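Local coordinates for uncharacterized protein MJ0690 (Methanocaldococcus jannaschii, PDB 3K32) that is of unknown function but is predicted to be a subunit of a tRNA methyltransferase, with a HUP-type alpha/beta fold that probably binds a nucleotide, at residues 16-28 and 145-157. Numbering follows the deposited sequence.
Sequences GKDSSLSAVILKK and TLRHLASEFFILE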
loop_
_atom_site.group_PDB
_atom_site.type_symbol
_atom_site.label_atom_id
_atom_site.label_comp_id
_atom_site.label_asym_id
_atom_site.label_seq_id
_atom_site.Cartn_x
_atom_site.Cartn_y
_atom_site.Cartn_z
ATOM N N GLY B 16 -12.275 -3.588 -12.303
ATOM C CA GLY B 16 -11.052 -4.270 -12.731
ATOM C C GLY B 16 -10.464 -5.170 -11.635
ATOM O O GLY B 16 -10.835 -5.068 -10.458
ATOM N N LYS B 17 -9.549 -6.055 -12.004
ATOM C CA LYS B 17 -9.005 -7.015 -11.039
ATOM C C LYS B 17 -8.254 -6.339 -9.888
ATOM O O LYS B 17 -8.316 -6.786 -8.748
ATOM C CB LYS B 17 -8.137 -8.072 -11.723
ATOM C CG LYS B 17 -6.952 -7.534 -12.500
ATOM C CD LYS B 17 -6.351 -8.619 -13.386
ATOM C CE LYS B 17 -4.988 -8.199 -13.970
ATOM N NZ LYS B 17 -3.956 -7.911 -12.904
ATOM N N ASP B 18 -7.576 -5.244 -10.178
ATOM C CA ASP B 18 -6.921 -4.495 -9.118
ATOM C C ASP B 18 -7.917 -3.906 -8.125
ATOM O O ASP B 18 -7.884 -4.208 -6.934
ATOM C CB ASP B 18 -6.032 -3.403 -9.716
ATOM C CG ASP B 18 -4.822 -3.981 -10.429
ATOM O OD1 ASP B 18 -4.191 -4.917 -9.877
ATOM O OD2 ASP B 18 -4.521 -3.515 -11.547
ATOM N N SER B 19 -8.790 -3.049 -8.626
ATOM C CA SER B 19 -9.869 -2.496 -7.827
ATOM C C SER B 19 -10.514 -3.581 -6.964
ATOM O O SER B 19 -10.833 -3.361 -5.807
ATOM C CB SER B 19 -10.914 -1.859 -8.751
ATOM O OG SER B 19 -11.875 -1.123 -8.015
ATOM N N SER B 20 -10.708 -4.755 -7.546
ATOM C CA SER B 20 -11.301 -5.878 -6.840
ATOM C C SER B 20 -10.384 -6.361 -5.715
ATOM O O SER B 20 -10.845 -6.667 -4.637
ATOM C CB SER B 20 -11.584 -7.019 -7.814
ATOM O OG SER B 20 -12.471 -6.600 -8.829
ATOM N N LEU B 21 -9.083 -6.413 -5.977
ATOM C CA LEU B 21 -8.108 -6.725 -4.945
ATOM C C LEU B 21 -8.204 -5.739 -3.788
ATOM O O LEU B 21 -8.072 -6.140 -2.621
ATOM C CB LEU B 21 -6.678 -6.739 -5.500
ATOM C CG LEU B 21 -6.273 -7.941 -6.353
ATOM C CD1 LEU B 21 -4.800 -7.853 -6.733
ATOM C CD2 LEU B 21 -6.579 -9.247 -5.631
ATOM N N SER B 22 -8.432 -4.458 -4.086
ATOM C CA SER B 22 -8.536 -3.504 -2.982
ATOM C C SER B 22 -9.730 -3.860 -2.094
ATOM O O SER B 22 -9.606 -3.901 -0.873
ATOM C CB SER B 22 -8.572 -2.035 -3.443
ATOM O OG SER B 22 -9.782 -1.705 -4.093
ATOM N N ALA B 23 -10.874 -4.125 -2.722
ATOM C CA ALA B 23 -12.073 -4.556 -2.003
ATOM C C ALA B 23 -11.717 -5.715 -1.084
ATOM O O ALA B 23 -11.860 -5.626 0.133
ATOM C CB ALA B 23 -13.159 -4.992 -2.984
ATOM N N VAL B 24 -11.239 -6.791 -1.706
ATOM C CA VAL B 24 -10.883 -8.026 -1.035
ATOM C C VAL B 24 -9.936 -7.810 0.134
ATOM O O VAL B 24 -10.087 -8.385 1.189
ATOM C CB VAL B 24 -10.224 -8.997 -2.034
ATOM C CG1 VAL B 24 -9.688 -10.224 -1.305
ATOM C CG2 VAL B 24 -11.220 -9.390 -3.106
ATOM N N ILE B 25 -8.947 -6.967 -0.054
ATOM C CA ILE B 25 -8.041 -6.702 1.037
ATOM C C ILE B 25 -8.758 -6.014 2.191
ATOM O O ILE B 25 -8.635 -6.441 3.341
ATOM C CB ILE B 25 -6.838 -5.905 0.557
ATOM C CG1 ILE B 25 -6.034 -6.783 -0.403
ATOM C CG2 ILE B 25 -5.993 -5.435 1.742
ATOM C CD1 ILE B 25 -4.921 -6.041 -1.116
ATOM N N LEU B 26 -9.520 -4.962 1.889
ATOM C CA LEU B 26 -10.255 -4.260 2.936
ATOM C C LEU B 26 -11.078 -5.276 3.733
ATOM O O LEU B 26 -11.079 -5.260 4.978
ATOM C CB LEU B 26 -11.155 -3.183 2.333
ATOM C CG LEU B 26 -10.655 -1.718 2.257
ATOM C CD1 LEU B 26 -9.213 -1.496 2.761
ATOM C CD2 LEU B 26 -10.844 -1.127 0.860
ATOM N N LYS B 27 -11.754 -6.178 3.009
ATOM C CA LYS B 27 -12.574 -7.190 3.652
ATOM C C LYS B 27 -11.743 -8.138 4.520
ATOM O O LYS B 27 -12.176 -8.530 5.595
ATOM C CB LYS B 27 -13.405 -7.974 2.644
ATOM C CG LYS B 27 -14.190 -9.084 3.299
ATOM C CD LYS B 27 -15.317 -9.600 2.417
ATOM C CE LYS B 27 -16.095 -10.729 3.103
ATOM N NZ LYS B 27 -16.474 -10.383 4.515
ATOM N N LYS B 28 -10.545 -8.486 4.051
ATOM C CA LYS B 28 -9.619 -9.300 4.827
ATOM C C LYS B 28 -9.298 -8.631 6.152
ATOM O O LYS B 28 -9.162 -9.297 7.168
ATOM C CB LYS B 28 -8.315 -9.528 4.057
ATOM C CG LYS B 28 -8.470 -10.288 2.740
ATOM C CD LYS B 28 -9.080 -11.632 2.967
ATOM C CE LYS B 28 -8.783 -12.579 1.810
ATOM N NZ LYS B 28 -9.245 -13.979 2.115
ATOM N N THR B 145 3.642 -8.002 -8.339
ATOM C CA THR B 145 2.965 -8.552 -7.171
ATOM C C THR B 145 1.435 -8.620 -7.345
ATOM O O THR B 145 0.797 -9.615 -6.978
ATOM C CB THR B 145 3.327 -7.772 -5.898
ATOM O OG1 THR B 145 4.752 -7.685 -5.793
ATOM C CG2 THR B 145 2.778 -8.479 -4.684
ATOM N N LEU B 146 0.864 -7.553 -7.899
ATOM C CA LEU B 146 -0.562 -7.481 -8.200
ATOM C C LEU B 146 -0.970 -8.496 -9.254
ATOM O O LEU B 146 -2.054 -9.089 -9.169
ATOM C CB LEU B 146 -0.944 -6.081 -8.690
ATOM C CG LEU B 146 -1.487 -5.000 -7.743
ATOM C CD1 LEU B 146 -1.134 -5.231 -6.285
ATOM C CD2 LEU B 146 -1.039 -3.606 -8.196
ATOM N N ARG B 147 -0.122 -8.683 -10.263
ATOM C CA ARG B 147 -0.447 -9.645 -11.306
ATOM C C ARG B 147 -0.579 -11.016 -10.646
ATOM O O ARG B 147 -1.525 -11.755 -10.908
ATOM C CB ARG B 147 0.618 -9.667 -12.397
ATOM C CG ARG B 147 0.148 -10.295 -13.686
ATOM C CD ARG B 147 1.235 -11.109 -14.377
ATOM N NE ARG B 147 2.342 -10.301 -14.881
ATOM C CZ ARG B 147 3.596 -10.389 -14.443
ATOM N NH1 ARG B 147 3.913 -11.248 -13.479
ATOM N NH2 ARG B 147 4.538 -9.618 -14.970
ATOM N N HIS B 148 0.352 -11.332 -9.749
ATOM C CA HIS B 148 0.330 -12.619 -9.061
ATOM C C HIS B 148 -0.872 -12.792 -8.149
ATOM O O HIS B 148 -1.463 -13.868 -8.102
ATOM C CB HIS B 148 1.612 -12.843 -8.257
ATOM C CG HIS B 148 1.479 -13.895 -7.196
ATOM N ND1 HIS B 148 1.181 -13.590 -5.886
ATOM C CD2 HIS B 148 1.593 -15.242 -7.255
ATOM C CE1 HIS B 148 1.132 -14.706 -5.177
ATOM N NE2 HIS B 148 1.378 -15.724 -5.982
ATOM N N LEU B 149 -1.212 -11.739 -7.409
ATOM C CA LEU B 149 -2.335 -11.791 -6.479
ATOM C C LEU B 149 -3.673 -11.959 -7.197
ATOM O O LEU B 149 -4.528 -12.739 -6.768
ATOM C CB LEU B 149 -2.353 -10.545 -5.586
ATOM C CG LEU B 149 -1.321 -10.474 -4.447
ATOM C CD1 LEU B 149 -1.196 -9.061 -3.914
ATOM C CD2 LEU B 149 -1.651 -11.434 -3.316
ATOM N N ALA B 150 -3.851 -11.214 -8.285
ATOM C CA ALA B 150 -5.053 -11.319 -9.108
ATOM C C ALA B 150 -5.287 -12.762 -9.574
ATOM O O ALA B 150 -6.395 -13.297 -9.473
ATOM C CB ALA B 150 -4.957 -10.374 -10.313
ATOM N N SER B 151 -4.237 -13.399 -10.077
ATOM C CA SER B 151 -4.398 -14.741 -10.590
ATOM C C SER B 151 -4.588 -15.762 -9.456
ATOM O O SER B 151 -5.092 -16.860 -9.679
ATOM C CB SER B 151 -3.236 -15.112 -11.513
ATOM O OG SER B 151 -2.039 -15.286 -10.779
ATOM N N GLU B 152 -4.206 -15.399 -8.238
ATOM C CA GLU B 152 -4.441 -16.298 -7.114
ATOM C C GLU B 152 -5.864 -16.217 -6.570
ATOM O O GLU B 152 -6.418 -17.218 -6.123
ATOM C CB GLU B 152 -3.433 -16.066 -5.999
ATOM C CG GLU B 152 -2.375 -17.132 -5.943
ATOM C CD GLU B 152 -2.205 -17.678 -4.548
ATOM O OE1 GLU B 152 -3.015 -18.535 -4.138
ATOM O OE2 GLU B 152 -1.265 -17.241 -3.853
ATOM N N PHE B 153 -6.462 -15.033 -6.618
ATOM C CA PHE B 153 -7.818 -14.859 -6.102
ATOM C C PHE B 153 -8.898 -15.065 -7.161
ATOM O O PHE B 153 -9.975 -15.576 -6.866
ATOM C CB PHE B 153 -7.987 -13.475 -5.469
ATOM C CG PHE B 153 -7.494 -13.390 -4.056
ATOM C CD1 PHE B 153 -8.347 -13.619 -3.004
ATOM C CD2 PHE B 153 -6.178 -13.079 -3.786
ATOM C CE1 PHE B 153 -7.894 -13.534 -1.706
ATOM C CE2 PHE B 153 -5.718 -12.997 -2.492
ATOM C CZ PHE B 153 -6.574 -13.222 -1.452
ATOM N N PHE B 154 -8.611 -14.672 -8.395
ATOM C CA PHE B 154 -9.676 -14.571 -9.382
ATOM C C PHE B 154 -9.544 -15.476 -10.589
ATOM O O PHE B 154 -8.445 -15.797 -11.040
ATOM C CB PHE B 154 -9.835 -13.126 -9.847
ATOM C CG PHE B 154 -10.002 -12.137 -8.721
ATOM C CD1 PHE B 154 -11.110 -12.188 -7.893
ATOM C CD2 PHE B 154 -9.059 -11.135 -8.512
ATOM C CE1 PHE B 154 -11.262 -11.272 -6.855
ATOM C CE2 PHE B 154 -9.208 -10.204 -7.483
ATOM C CZ PHE B 154 -10.307 -10.273 -6.648
ATOM N N ILE B 155 -10.694 -15.899 -11.097
ATOM C CA ILE B 155 -10.758 -16.451 -12.432
ATOM C C ILE B 155 -10.833 -15.271 -13.390
ATOM O O ILE B 155 -11.627 -14.335 -13.185
ATOM C CB ILE B 155 -11.975 -17.348 -12.603
ATOM C CG1 ILE B 155 -11.959 -18.424 -11.521
ATOM C CG2 ILE B 155 -11.946 -18.021 -13.972
ATOM C CD1 ILE B 155 -10.802 -19.368 -11.669
ATOM N N LEU B 156 -9.992 -15.294 -14.418
ATOM C CA LEU B 156 -9.841 -14.129 -15.286
ATOM C C LEU B 156 -10.081 -14.408 -16.772
ATOM O O LEU B 156 -9.930 -15.542 -17.244
ATOM C CB LEU B 156 -8.453 -13.524 -15.090
ATOM C CG LEU B 156 -8.134 -13.092 -13.662
ATOM C CD1 LEU B 156 -6.657 -12.684 -13.539
ATOM C CD2 LEU B 156 -9.073 -11.965 -13.238
ATOM N N GLU B 157 -10.445 -13.358 -17.506
ATOM C CA GLU B 157 -10.654 -13.471 -18.944
ATOM C C GLU B 157 -10.462 -12.125 -19.604
ATOM O O GLU B 157 -10.768 -11.108 -18.999
ATOM C CB GLU B 157 -12.062 -13.964 -19.230
ATOM C CG GLU B 157 -12.157 -14.851 -20.440
ATOM C CD GLU B 157 -13.584 -15.217 -20.760
ATOM O OE1 GLU B 157 -13.838 -16.405 -21.058
ATOM O OE2 GLU B 157 -14.452 -14.317 -20.702
#
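Leu146 meets Asp18 near the start of helix 17-28: the carboxylate atom OD1 of Asp18 lies 3.4 Å from CG of Leu146, the two side chains crossing at about a right angle. Asp18 OD2 hydrogen-bonds a bound glycerol, probably from the crystallisation liquor. Leu149 offers its CB to CD1 of Leu21, at 3.8 Å. Ala150 carries the long chain of Lys17, whose bend at chi4 (60°) brings NZ to 3.7 Å from the Ala150 CB. Phe153 receives Val24 CG1 obliquely and Lys28 CE at its ring edge, both 3.8 Å from its CE1. Phe154 lies further along, with CB of Phe153 over one ring face. CE2 of Phe154 touches Leu21 CD2 at 3.4 Å, and CZ of Phe154 meets Ser20 CB. Val24 CG2 lies at the edge of the Phe154 ring. Leu21 is a knob in the hole formed by Leu146, Leu149, Ala150 and Phe153; an alanine here would probably open a gap in that hole and free the Phe154 ring to shift. Leu156 ends the contact against Lys17 CD. Helices 17-28 and 145-153 cross at 74°. Helix 17-28 follows strand 8-12 through a short loop; the SGGKDS sequence spanning that loop and the first turn of the helix is consistent with the PP-loop motif of HUP-clan ATP pyrophosphatases.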